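Local coordinates for protein 5-ketofructose reductase (Gluconobacter sp., PDB 7COL) that probably catalyses the NADPH-dependent reduction of 5-ketofructose to fructose, with a fold related to shikimate dehydrogenase, at residues R87-V92 with G104-G109; L194-S199 with D224-P229; D204-P209 with Q231-K236. All coordinates share one frame; numbering follows the deposited sequence.

Contact 1: residues R87-V92 with G104-G109; sequences RLIGAV and GHNTDG. With NDP (NADPH dihydro-nicotinamide-adenine-dinucleotide phosphate), chain C.
Val92 and Asn106 bring the two backbones closest, with CA atoms 4.8 Å apart, where the chain leaving helix 84-89 passes the end of strand 101-105. Both segments belong to a fold of the shikimate dehydrogenase type, and 104-109 runs from the mixed sheet of the substrate-binding part toward the cofactor. The central bond is made by Asn106, whose ND2 donates to Ala91 O at 2.7 Å. It is nearly straight at the hydrogen (174°), yet the donor stands well above the carbonyl plane of Ala91, 68° out of it. Asn106 CG lies anti to the backbone N (chi1 -163°), which turns the amide across the gap to Ala91. The other end of the amide is held too: Asn106 OD1 accepts from Asp108 N at 3.0 Å in an Asx turn, so that both ends fix its rotation. Ile89 crosses this side chain at about a right angle, Ile89 CD1 lying 3.7 Å from Asn106 CG. Farther along, Val92 CG2 rests on Gly104 CA at 3.6 Å; a CB on Gly104 would collide with this methyl, so a residue without a side chain suits the position. Replacing Asn106 with an alanine would probably leave Ala91 O without this donor and free the turn that presents Asp108. Asp108 OD2 forms a salt bridge with Lys72, while Asp108 OD1 lies 3.6 Å from C5N of the NADPH nicotinamide.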
loop_
_atom_site.group_PDB
_atom_site.type_symbol
_atom_site.label_atom_id
_atom_site.label_comp_id
_atom_site.label_asym_id
_atom_site.label_seq_id
_atom_site.Cartn_x
_atom_site.Cartn_y
_atom_site.Cartn_z
ATOM N N ARG A 87 -18.465 -19.109 -7.149
ATOM C CA ARG A 87 -18.457 -20.569 -7.280
ATOM C C ARG A 87 -18.950 -21.041 -8.677
ATOM O O ARG A 87 -18.295 -21.862 -9.357
ATOM C CB ARG A 87 -19.325 -21.187 -6.177
ATOM C CG ARG A 87 -19.319 -22.710 -6.174
ATOM C CD ARG A 87 -20.361 -23.309 -5.229
ATOM N NE ARG A 87 -21.767 -23.211 -5.641
ATOM C CZ ARG A 87 -22.372 -23.940 -6.589
ATOM N NH1 ARG A 87 -21.730 -24.859 -7.316
ATOM N NH2 ARG A 87 -23.645 -23.744 -6.830
ATOM N N LEU A 88 -20.080 -20.497 -9.095
ATOM C CA LEU A 88 -20.661 -20.827 -10.408
ATOM C C LEU A 88 -19.853 -20.287 -11.598
ATOM O O LEU A 88 -19.783 -20.939 -12.637
ATOM C CB LEU A 88 -22.093 -20.322 -10.472
ATOM C CG LEU A 88 -23.337 -21.205 -10.238
ATOM C CD1 LEU A 88 -23.077 -22.691 -9.981
ATOM C CD2 LEU A 88 -24.236 -20.567 -9.189
ATOM N N ILE A 89 -19.256 -19.098 -11.439
ATOM C CA ILE A 89 -18.505 -18.448 -12.524
ATOM C C ILE A 89 -17.152 -19.143 -12.721
ATOM O O ILE A 89 -16.704 -19.324 -13.859
ATOM C CB ILE A 89 -18.363 -16.920 -12.322
ATOM C CG1 ILE A 89 -19.744 -16.224 -12.358
ATOM C CG2 ILE A 89 -17.470 -16.304 -13.389
ATOM C CD1 ILE A 89 -19.802 -14.887 -11.636
ATOM N N GLY A 90 -16.548 -19.577 -11.611
ATOM C CA GLY A 90 -15.250 -20.270 -11.631
ATOM C C GLY A 90 -14.107 -19.261 -11.675
ATOM O O GLY A 90 -13.017 -19.567 -12.172
ATOM N N ALA A 91 -14.390 -18.041 -11.209
ATOM C CA ALA A 91 -13.416 -16.933 -11.197
ATOM C C ALA A 91 -13.728 -15.938 -10.086
ATOM O O ALA A 91 -14.896 -15.719 -9.751
ATOM C CB ALA A 91 -13.367 -16.235 -12.554
ATOM N N VAL A 92 -12.672 -15.351 -9.516
ATOM C CA VAL A 92 -12.781 -14.438 -8.380
ATOM C C VAL A 92 -12.055 -13.122 -8.715
ATOM O O VAL A 92 -10.930 -13.147 -9.225
ATOM C CB VAL A 92 -12.223 -15.103 -7.088
ATOM C CG1 VAL A 92 -11.672 -14.095 -6.083
ATOM C CG2 VAL A 92 -13.272 -15.983 -6.427
ATOM N N GLY A 104 -13.462 -15.690 -1.482
ATOM C CA GLY A 104 -13.510 -15.223 -2.874
ATOM C C GLY A 104 -14.885 -14.790 -3.338
ATOM O O GLY A 104 -15.847 -15.554 -3.205
ATOM N N HIS A 105 -14.973 -13.567 -3.882
ATOM C CA HIS A 105 -16.199 -13.062 -4.507
ATOM C C HIS A 105 -15.966 -12.700 -5.980
ATOM O O HIS A 105 -14.848 -12.370 -6.388
ATOM C CB HIS A 105 -16.751 -11.827 -3.777
ATOM C CG HIS A 105 -16.963 -12.017 -2.309
ATOM N ND1 HIS A 105 -18.217 -12.188 -1.757
ATOM C CD2 HIS A 105 -16.094 -12.004 -1.268
ATOM C CE1 HIS A 105 -18.106 -12.310 -0.448
ATOM N NE2 HIS A 105 -16.830 -12.193 -0.124
ATOM N N ASN A 106 -17.038 -12.760 -6.766
ATOM C CA ASN A 106 -17.037 -12.207 -8.115
ATOM C C ASN A 106 -18.022 -11.020 -8.305
ATOM O O ASN A 106 -19.235 -11.210 -8.281
ATOM C CB ASN A 106 -17.315 -13.300 -9.139
ATOM C CG ASN A 106 -16.919 -12.884 -10.539
ATOM O OD1 ASN A 106 -17.409 -11.892 -11.061
ATOM N ND2 ASN A 106 -16.000 -13.626 -11.140
ATOM N N THR A 107 -17.498 -9.826 -8.564
ATOM C CA THR A 107 -18.357 -8.639 -8.726
ATOM C C THR A 107 -18.592 -8.237 -10.187
ATOM O O THR A 107 -19.330 -7.293 -10.431
ATOM C CB THR A 107 -17.857 -7.407 -7.922
ATOM O OG1 THR A 107 -16.600 -6.970 -8.441
ATOM C CG2 THR A 107 -17.722 -7.725 -6.425
ATOM N N ASP A 108 -17.985 -8.964 -11.135
ATOM C CA ASP A 108 -18.061 -8.635 -12.571
ATOM C C ASP A 108 -19.462 -8.443 -13.132
ATOM O O ASP A 108 -19.673 -7.564 -13.979
ATOM C CB ASP A 108 -17.296 -9.645 -13.429
ATOM C CG ASP A 108 -15.834 -9.298 -13.566
ATOM O OD1 ASP A 108 -15.496 -8.087 -13.622
ATOM O OD2 ASP A 108 -15.019 -10.240 -13.625
ATOM N N GLY A 109 -20.405 -9.244 -12.640
ATOM C CA GLY A 109 -21.823 -9.084 -12.984
ATOM C C GLY A 109 -22.684 -8.381 -11.941
ATOM O O GLY A 109 -23.869 -8.155 -12.181
HETATM P PA NDP C . -13.966 -11.611 -23.712
HETATM O O1A NDP C . -12.781 -11.480 -24.645
HETATM O O2A NDP C . -13.952 -12.672 -22.635
HETATM O O5B NDP C . -15.294 -11.827 -24.608
HETATM C C5B NDP C . -15.537 -11.009 -25.752
HETATM C C4B NDP C . -16.931 -11.299 -26.289
HETATM O O4B NDP C . -17.288 -10.291 -27.235
HETATM C C3B NDP C . -16.992 -12.613 -27.044
HETATM O O3B NDP C . -18.250 -13.247 -26.784
HETATM C C2B NDP C . -16.931 -12.211 -28.504
HETATM O O2B NDP C . -17.533 -13.164 -29.383
HETATM C C1B NDP C . -17.660 -10.883 -28.487
HETATM N N9A NDP C . -17.273 -10.018 -29.622
HETATM C C8A NDP C . -16.182 -9.219 -29.676
HETATM N N7A NDP C . -16.115 -8.567 -30.861
HETATM C C5A NDP C . -17.193 -8.943 -31.581
HETATM C C6A NDP C . -17.754 -8.632 -32.919
HETATM N N6A NDP C . -17.112 -7.760 -33.731
HETATM N N1A NDP C . -18.912 -9.243 -33.306
HETATM C C2A NDP C . -19.564 -10.110 -32.507
HETATM N N3A NDP C . -19.112 -10.436 -31.274
HETATM C C4A NDP C . -17.957 -9.899 -30.763
HETATM O O3 NDP C . -14.269 -10.165 -23.057
HETATM P PN NDP C . -15.012 -9.994 -21.627
HETATM O O1N NDP C . -13.981 -10.227 -20.537
HETATM O O2N NDP C . -16.280 -10.804 -21.647
HETATM O O5D NDP C . -15.405 -8.420 -21.574
HETATM C C5D NDP C . -16.199 -7.784 -22.579
HETATM C C4D NDP C . -16.247 -6.278 -22.323
HETATM O O4D NDP C . -16.922 -6.006 -21.091
HETATM C C3D NDP C . -14.862 -5.649 -22.210
HETATM O O3D NDP C . -14.815 -4.555 -23.128
HETATM C C2D NDP C . -14.724 -5.187 -20.762
HETATM O O2D NDP C . -14.067 -3.920 -20.687
HETATM C C1D NDP C . -16.170 -5.098 -20.272
HETATM N N1N NDP C . -16.423 -5.352 -18.835
HETATM C C2N NDP C . -17.050 -4.369 -18.146
HETATM C C3N NDP C . -17.360 -4.494 -16.781
HETATM C C7N NDP C . -18.054 -3.355 -16.050
HETATM O O7N NDP C . -18.239 -3.417 -14.829
HETATM N N7N NDP C . -18.461 -2.279 -16.748
HETATM C C4N NDP C . -17.021 -5.698 -16.137
HETATM C C5N NDP C . -16.385 -6.717 -16.862
HETATM C C6N NDP C . -16.099 -6.520 -18.221
HETATM P P2B NDP C . -16.774 -14.536 -29.771
HETATM O O1X NDP C . -17.047 -15.418 -28.575
HETATM O O2X NDP C . -17.469 -14.998 -31.036
HETATM O O3X NDP C . -15.330 -14.133 -29.941
#

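Contact 2: residues L194-S199 with D224-P229. With NDP (NADPH dihydro-nicotinamide-adenine-dinucleotide phosphate), chain C.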
loop_
_atom_site.group_PDB
_atom_site.type_symbol
_atom_site.label_atom_id
_atom_site.label_comp_id
_atom_site.label_asym_id
_atom_site.label_seq_id
_atom_site.Cartn_x
_atom_site.Cartn_y
_atom_site.Cartn_z
ATOM N N LEU A 194 -32.099 -6.244 -22.524
ATOM C CA LEU A 194 -31.058 -6.580 -23.489
ATOM C C LEU A 194 -29.734 -6.001 -23.013
ATOM O O LEU A 194 -29.656 -4.827 -22.630
ATOM C CB LEU A 194 -31.409 -6.057 -24.887
ATOM C CG LEU A 194 -30.347 -6.157 -25.999
ATOM C CD1 LEU A 194 -29.997 -7.586 -26.383
ATOM C CD2 LEU A 194 -30.809 -5.373 -27.210
ATOM N N ILE A 195 -28.702 -6.840 -23.028
ATOM C CA ILE A 195 -27.382 -6.435 -22.520
ATOM C C ILE A 195 -26.298 -6.692 -23.546
ATOM O O ILE A 195 -26.112 -7.825 -23.970
ATOM C CB ILE A 195 -26.974 -7.180 -21.217
ATOM C CG1 ILE A 195 -28.135 -7.286 -20.229
ATOM C CG2 ILE A 195 -25.751 -6.509 -20.576
ATOM C CD1 ILE A 195 -28.038 -8.489 -19.333
ATOM N N ASN A 196 -25.552 -5.649 -23.903
ATOM C CA ASN A 196 -24.321 -5.874 -24.626
ATOM C C ASN A 196 -23.234 -6.271 -23.645
ATOM O O ASN A 196 -22.924 -5.498 -22.730
ATOM C CB ASN A 196 -23.850 -4.654 -25.421
ATOM C CG ASN A 196 -22.492 -4.896 -26.069
ATOM O OD1 ASN A 196 -22.373 -5.781 -26.904
ATOM N ND2 ASN A 196 -21.450 -4.161 -25.624
ATOM N N ALA A 197 -22.677 -7.467 -23.851
ATOM C CA ALA A 197 -21.518 -7.967 -23.087
ATOM C C ALA A 197 -20.347 -8.368 -23.987
ATOM O O ALA A 197 -19.385 -8.982 -23.529
ATOM C CB ALA A 197 -21.920 -9.106 -22.159
ATOM N N THR A 198 -20.425 -7.986 -25.262
ATOM C CA THR A 198 -19.282 -8.040 -26.185
ATOM C C THR A 198 -18.335 -6.860 -25.913
ATOM O O THR A 198 -18.674 -5.948 -25.146
ATOM C CB THR A 198 -19.709 -7.960 -27.678
ATOM O OG1 THR A 198 -20.234 -6.656 -27.962
ATOM C CG2 THR A 198 -20.751 -9.024 -28.045
ATOM N N SER A 199 -17.172 -6.878 -26.562
ATOM C CA SER A 199 -16.206 -5.759 -26.525
ATOM C C SER A 199 -16.437 -4.705 -27.634
ATOM O O SER A 199 -15.673 -3.729 -27.746
ATOM C CB SER A 199 -14.773 -6.304 -26.584
ATOM O OG SER A 199 -14.620 -7.182 -27.685
ATOM N N ASP A 224 -25.247 -1.835 -21.324
ATOM C CA ASP A 224 -24.010 -2.020 -22.031
ATOM C C ASP A 224 -22.851 -2.050 -21.035
ATOM O O ASP A 224 -22.734 -1.168 -20.188
ATOM C CB ASP A 224 -23.822 -0.879 -23.038
ATOM C CG ASP A 224 -22.842 -1.223 -24.129
ATOM O OD1 ASP A 224 -21.839 -1.912 -23.844
ATOM O OD2 ASP A 224 -23.071 -0.808 -25.284
ATOM N N VAL A 225 -21.993 -3.060 -21.175
ATOM C CA VAL A 225 -20.881 -3.255 -20.253
ATOM C C VAL A 225 -19.751 -2.260 -20.453
ATOM O O VAL A 225 -18.982 -2.012 -19.510
ATOM C CB VAL A 225 -20.342 -4.715 -20.259
ATOM C CG1 VAL A 225 -21.413 -5.659 -19.759
ATOM C CG2 VAL A 225 -19.841 -5.148 -21.630
ATOM N N ILE A 226 -19.663 -1.679 -21.662
ATOM C CA ILE A 226 -18.535 -0.804 -22.039
ATOM C C ILE A 226 -18.404 0.412 -21.116
ATOM O O ILE A 226 -19.325 1.229 -21.039
ATOM C CB ILE A 226 -18.499 -0.453 -23.560
ATOM C CG1 ILE A 226 -17.715 -1.527 -24.320
ATOM C CG2 ILE A 226 -17.750 0.853 -23.838
ATOM C CD1 ILE A 226 -18.525 -2.714 -24.765
ATOM N N PRO A 227 -17.263 0.508 -20.388
ATOM C CA PRO A 227 -17.107 1.619 -19.454
ATOM C C PRO A 227 -16.733 2.938 -20.143
ATOM O O PRO A 227 -17.116 4.014 -19.668
ATOM C CB PRO A 227 -15.996 1.149 -18.501
ATOM C CG PRO A 227 -15.247 0.096 -19.239
ATOM C CD PRO A 227 -16.121 -0.431 -20.352
ATOM N N ASN A 228 -15.989 2.833 -21.244
ATOM C CA ASN A 228 -15.492 3.986 -21.968
ATOM C C ASN A 228 -15.492 3.704 -23.472
ATOM O O ASN A 228 -14.826 2.757 -23.907
ATOM C CB ASN A 228 -14.074 4.347 -21.484
ATOM C CG ASN A 228 -13.591 5.690 -22.012
ATOM O OD1 ASN A 228 -14.376 6.621 -22.207
ATOM N ND2 ASN A 228 -12.282 5.802 -22.214
ATOM N N PRO A 229 -16.220 4.492 -24.271
ATOM C CA PRO A 229 -17.076 5.584 -23.787
ATOM C C PRO A 229 -18.386 5.074 -23.169
ATOM O O PRO A 229 -18.933 4.073 -23.656
ATOM C CB PRO A 229 -17.341 6.414 -25.054
ATOM C CG PRO A 229 -17.184 5.449 -26.182
ATOM C CD PRO A 229 -16.232 4.378 -25.742
HETATM P PA NDP C . -13.966 -11.611 -23.712
HETATM O O1A NDP C . -12.781 -11.480 -24.645
HETATM O O2A NDP C . -13.952 -12.672 -22.635
HETATM O O5B NDP C . -15.294 -11.827 -24.608
HETATM C C5B NDP C . -15.537 -11.009 -25.752
HETATM C C4B NDP C . -16.931 -11.299 -26.289
HETATM O O4B NDP C . -17.288 -10.291 -27.235
HETATM C C3B NDP C . -16.992 -12.613 -27.044
HETATM O O3B NDP C . -18.250 -13.247 -26.784
HETATM C C2B NDP C . -16.931 -12.211 -28.504
HETATM O O2B NDP C . -17.533 -13.164 -29.383
HETATM C C1B NDP C . -17.660 -10.883 -28.487
HETATM N N9A NDP C . -17.273 -10.018 -29.622
HETATM C C8A NDP C . -16.182 -9.219 -29.676
HETATM N N7A NDP C . -16.115 -8.567 -30.861
HETATM C C5A NDP C . -17.193 -8.943 -31.581
HETATM C C6A NDP C . -17.754 -8.632 -32.919
HETATM N N6A NDP C . -17.112 -7.760 -33.731
HETATM N N1A NDP C . -18.912 -9.243 -33.306
HETATM C C2A NDP C . -19.564 -10.110 -32.507
HETATM N N3A NDP C . -19.112 -10.436 -31.274
HETATM C C4A NDP C . -17.957 -9.899 -30.763
HETATM O O3 NDP C . -14.269 -10.165 -23.057
HETATM P PN NDP C . -15.012 -9.994 -21.627
HETATM O O1N NDP C . -13.981 -10.227 -20.537
HETATM O O2N NDP C . -16.280 -10.804 -21.647
HETATM O O5D NDP C . -15.405 -8.420 -21.574
HETATM C C5D NDP C . -16.199 -7.784 -22.579
HETATM C C4D NDP C . -16.247 -6.278 -22.323
HETATM O O4D NDP C . -16.922 -6.006 -21.091
HETATM C C3D NDP C . -14.862 -5.649 -22.210
HETATM O O3D NDP C . -14.815 -4.555 -23.128
HETATM C C2D NDP C . -14.724 -5.187 -20.762
HETATM O O2D NDP C . -14.067 -3.920 -20.687
HETATM C C1D NDP C . -16.170 -5.098 -20.272
HETATM N N1N NDP C . -16.423 -5.352 -18.835
HETATM C C2N NDP C . -17.050 -4.369 -18.146
HETATM C C3N NDP C . -17.360 -4.494 -16.781
HETATM C C7N NDP C . -18.054 -3.355 -16.050
HETATM O O7N NDP C . -18.239 -3.417 -14.829
HETATM N N7N NDP C . -18.461 -2.279 -16.748
HETATM C C4N NDP C . -17.021 -5.698 -16.137
HETATM C C5N NDP C . -16.385 -6.717 -16.862
HETATM C C6N NDP C . -16.099 -6.520 -18.221
HETATM P P2B NDP C . -16.774 -14.536 -29.771
HETATM O O1X NDP C . -17.047 -15.418 -28.575
HETATM O O2X NDP C . -17.469 -14.998 -31.036
HETATM O O3X NDP C . -15.330 -14.133 -29.941
#
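Asn196 and Asp224 form a parallel bridge at the ends of neighbouring strands 193-196 and 221-224 in the six-stranded parallel sheet of the Rossmann-type domain, just where the chain opens onto NADPH. Val225 N donates to Asn196 O at 3.0 Å, continuing the pairing by one backbone bond. Beside it the two bridging side chains lie alongside each other and point the same way. Asn196 ND2 reaches Asp224 OD1 at 2.9 Å in an almost straight bond (172°); the donor approaches from above the carboxylate plane, and amide and carboxylate are turned 71° apart. Ile226 N meets Asp224 OD1 at 3.1 Å from the opposite face, closing an Asx turn. At the other end of the amide, Thr198 OG1 donates to Asn196 OD1, an unusually short 2.5 Å, in the carbonyl plane and on a lone pair. Ile226 CD1 packs 3.4 Å from Asn196 ND2. Val225 CG1 lies anti to the carbonyl carbon (chi1 -64°), which leaves Val225 CG2 between the backbone N and the carbonyl carbon, 3.1 Å from O4D of the nicotinamide ribose. Val225 O accepts from the carboxamide N7N of NADPH at 2.8 Å. A buried carboxylate whose OD1 takes two N-H donors, with the Thr232 hydroxyl at OD2, would probably favour its ionised form, and its grip on Ile226 N fixes the turn whose middle residue, Val225, receives the nicotinamide carboxamide.

Contact 3: residues D204-P209 with Q231-K236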
loop_
_atom_site.group_PDB
_atom_site.type_symbol
_atom_site.label_atom_id
_atom_site.label_comp_id
_atom_site.label_asym_id
_atom_site.label_seq_id
_atom_site.Cartn_x
_atom_site.Cartn_y
_atom_site.Cartn_z
ATOM N N ASP A 204 -14.563 3.144 -28.711
ATOM C CA ASP A 204 -15.066 3.394 -30.050
ATOM C C ASP A 204 -16.511 3.854 -29.912
ATOM O O ASP A 204 -17.385 3.039 -29.614
ATOM C CB ASP A 204 -14.970 2.124 -30.903
ATOM C CG ASP A 204 -15.310 2.366 -32.369
ATOM O OD1 ASP A 204 -16.177 3.213 -32.680
ATOM O OD2 ASP A 204 -14.712 1.686 -33.223
ATOM N N PRO A 205 -16.769 5.162 -30.132
ATOM C CA PRO A 205 -18.139 5.638 -29.954
ATOM C C PRO A 205 -19.035 5.358 -31.172
ATOM O O PRO A 205 -20.226 5.686 -31.135
ATOM C CB PRO A 205 -17.955 7.136 -29.717
ATOM C CG PRO A 205 -16.713 7.487 -30.473
ATOM C CD PRO A 205 -15.854 6.249 -30.546
ATOM N N ASN A 206 -18.470 4.730 -32.211
ATOM C CA ASN A 206 -19.191 4.497 -33.474
ATOM C C ASN A 206 -19.596 3.050 -33.777
ATOM O O ASN A 206 -20.622 2.821 -34.433
ATOM C CB ASN A 206 -18.416 5.093 -34.658
ATOM C CG ASN A 206 -18.227 6.605 -34.545
ATOM O OD1 ASN A 206 -19.097 7.335 -34.055
ATOM N ND2 ASN A 206 -17.077 7.080 -35.000
ATOM N N ALA A 207 -18.787 2.085 -33.326
ATOM C CA ALA A 207 -19.070 0.660 -33.567
ATOM C C ALA A 207 -20.229 0.151 -32.696
ATOM O O ALA A 207 -20.270 0.419 -31.495
ATOM C CB ALA A 207 -17.820 -0.187 -33.361
ATOM N N ALA A 208 -21.160 -0.572 -33.320
ATOM C CA ALA A 208 -22.368 -1.060 -32.650
ATOM C C ALA A 208 -22.593 -2.564 -32.881
ATOM O O ALA A 208 -22.206 -3.086 -33.932
ATOM C CB ALA A 208 -23.588 -0.260 -33.092
ATOM N N PRO A 209 -23.175 -3.273 -31.884
ATOM C CA PRO A 209 -23.553 -4.675 -32.099
ATOM C C PRO A 209 -24.555 -4.818 -33.255
ATOM O O PRO A 209 -25.449 -3.981 -33.368
ATOM C CB PRO A 209 -24.186 -5.066 -30.763
ATOM C CG PRO A 209 -23.440 -4.239 -29.778
ATOM C CD PRO A 209 -23.254 -2.916 -30.451
ATOM N N GLN A 231 -21.454 6.404 -23.265
ATOM C CA GLN A 231 -22.504 6.448 -24.282
ATOM C C GLN A 231 -22.049 5.827 -25.587
ATOM O O GLN A 231 -21.661 6.526 -26.508
ATOM C CB GLN A 231 -23.045 7.874 -24.492
ATOM C CG GLN A 231 -23.556 8.567 -23.231
ATOM C CD GLN A 231 -24.406 7.676 -22.335
ATOM O OE1 GLN A 231 -24.075 7.483 -21.163
ATOM N NE2 GLN A 231 -25.496 7.122 -22.881
ATOM N N THR A 232 -22.084 4.498 -25.658
ATOM C CA THR A 232 -21.765 3.773 -26.902
ATOM C C THR A 232 -22.835 4.076 -27.965
ATOM O O THR A 232 -23.886 4.635 -27.644
ATOM C CB THR A 232 -21.690 2.245 -26.684
ATOM O OG1 THR A 232 -22.944 1.772 -26.167
ATOM C CG2 THR A 232 -20.591 1.893 -25.724
ATOM N N ARG A 233 -22.540 3.745 -29.222
ATOM C CA ARG A 233 -23.501 3.862 -30.329
ATOM C C ARG A 233 -24.802 3.112 -30.004
ATOM O O ARG A 233 -25.898 3.642 -30.207
ATOM C CB ARG A 233 -22.871 3.336 -31.637
ATOM C CG ARG A 233 -23.692 3.483 -32.930
ATOM C CD ARG A 233 -24.031 4.928 -33.288
ATOM N NE ARG A 233 -22.856 5.809 -33.209
ATOM C CZ ARG A 233 -22.900 7.116 -32.970
ATOM N NH1 ARG A 233 -24.065 7.733 -32.782
ATOM N NH2 ARG A 233 -21.770 7.811 -32.913
ATOM N N PHE A 234 -24.643 1.886 -29.491
ATOM C CA PHE A 234 -25.730 1.018 -29.013
ATOM C C PHE A 234 -26.690 1.736 -28.058
ATOM O O PHE A 234 -27.891 1.743 -28.307
ATOM C CB PHE A 234 -25.122 -0.220 -28.354
ATOM C CG PHE A 234 -26.109 -1.293 -27.997
ATOM C CD1 PHE A 234 -26.972 -1.836 -28.961
ATOM C CD2 PHE A 234 -26.132 -1.813 -26.697
ATOM C CE1 PHE A 234 -27.858 -2.851 -28.625
ATOM C CE2 PHE A 234 -27.007 -2.829 -26.353
ATOM C CZ PHE A 234 -27.872 -3.354 -27.318
ATOM N N LEU A 235 -26.158 2.372 -27.008
ATOM C CA LEU A 235 -26.990 3.096 -26.043
ATOM C C LEU A 235 -27.531 4.435 -26.536
ATOM O O LEU A 235 -28.590 4.881 -26.081
ATOM C CB LEU A 235 -26.249 3.309 -24.705
ATOM C CG LEU A 235 -25.933 2.110 -23.803
ATOM C CD1 LEU A 235 -25.398 2.602 -22.467
ATOM C CD2 LEU A 235 -27.131 1.196 -23.580
ATOM N N LYS A 236 -26.790 5.091 -27.421
ATOM C CA LYS A 236 -27.265 6.332 -28.049
ATOM C C LYS A 236 -28.461 6.017 -28.959
ATOM O O LYS A 236 -29.478 6.720 -28.926
ATOM C CB LYS A 236 -26.141 7.049 -28.803
ATOM C CG LYS A 236 -25.036 7.590 -27.892
ATOM C CD LYS A 236 -24.189 8.675 -28.548
ATOM C CE LYS A 236 -23.141 8.154 -29.518
ATOM N NZ LYS A 236 -22.280 9.289 -29.968
HETATM O O HOH W 1 -20.091 2.711 -29.734
HETATM O O HOH W 2 -22.278 0.453 -29.457
#
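Arg233, in the first turn of helix 233-241, hydrogen-bonds across the interface to Asn206 of the loop 204-209. Arg233 NH2 donates to Asn206 OD1 at 2.9 Å, lying in the carbonyl plane of that amide, and the amide and guanidinium planes are nearly coplanar (21° apart). The arginine gets there by a folded path: CG is anti to the backbone N (chi1 -175°), and bends at chi2 and chi3 bring the guanidinium back over the loop. Lys236 CE lies over one face of this group, offset toward its rim.

Water supplies the second kind of link. Water 1 accepts from Arg233 N and donates to both Asp204 O and Ala207 O; water 2 accepts from Phe234 N at 2.8 Å and donates to the same Ala207 O. Two amides of the first helical turn are thereby joined to loop carbonyls. The loop itself is shaped by Asp204, whose OD1 takes Asn206 N at 2.8 Å and Ala207 N at 2.9 Å.

Apolar contacts complete the interface. Ala208 CB touches the aliphatic part of the arginine, 3.7 Å from Arg233 CG, and Pro209 CD lies 3.9 Å from Phe234 CB, the proline crossing the phenylalanine at about a right angle.

At the helix start, Thr232 holds the N-cap position: its OG1 weakly accepts from Leu235 N and has Asp224 as its stronger partner. This N-capped helix 233-241 makes the beta-alpha-beta crossover from strand 221-224 to strand 245-246 in the Rossmann-type domain, with the Asx-turn loop packed against its first turn.

NADPH ties contacts 1 and 2 together: their centres are 19 Å apart on opposite sides of the chain's centre, and their nearest atoms stay about 6 Å apart, yet both touch the cofactor. Contact 1, from the substrate-binding part, meets the nicotinamide ring through Asp108; contact 2, from the Rossmann-type sheet, reaches both the nicotinamide side and the adenosine ribose and base. Contact 3 lies behind contact 2, with centres 9 Å apart and direct packing: Leu194 CD2 is 3.6 Å from Phe234 CZ, and Pro209 CG lies 3.4 Å from Asn196 OD1. The Pro209 side chain remains about 7 Å from NADPH, making contact 3 a second layer. Contacts 1 and 3 are separate, with centres 27 Å apart.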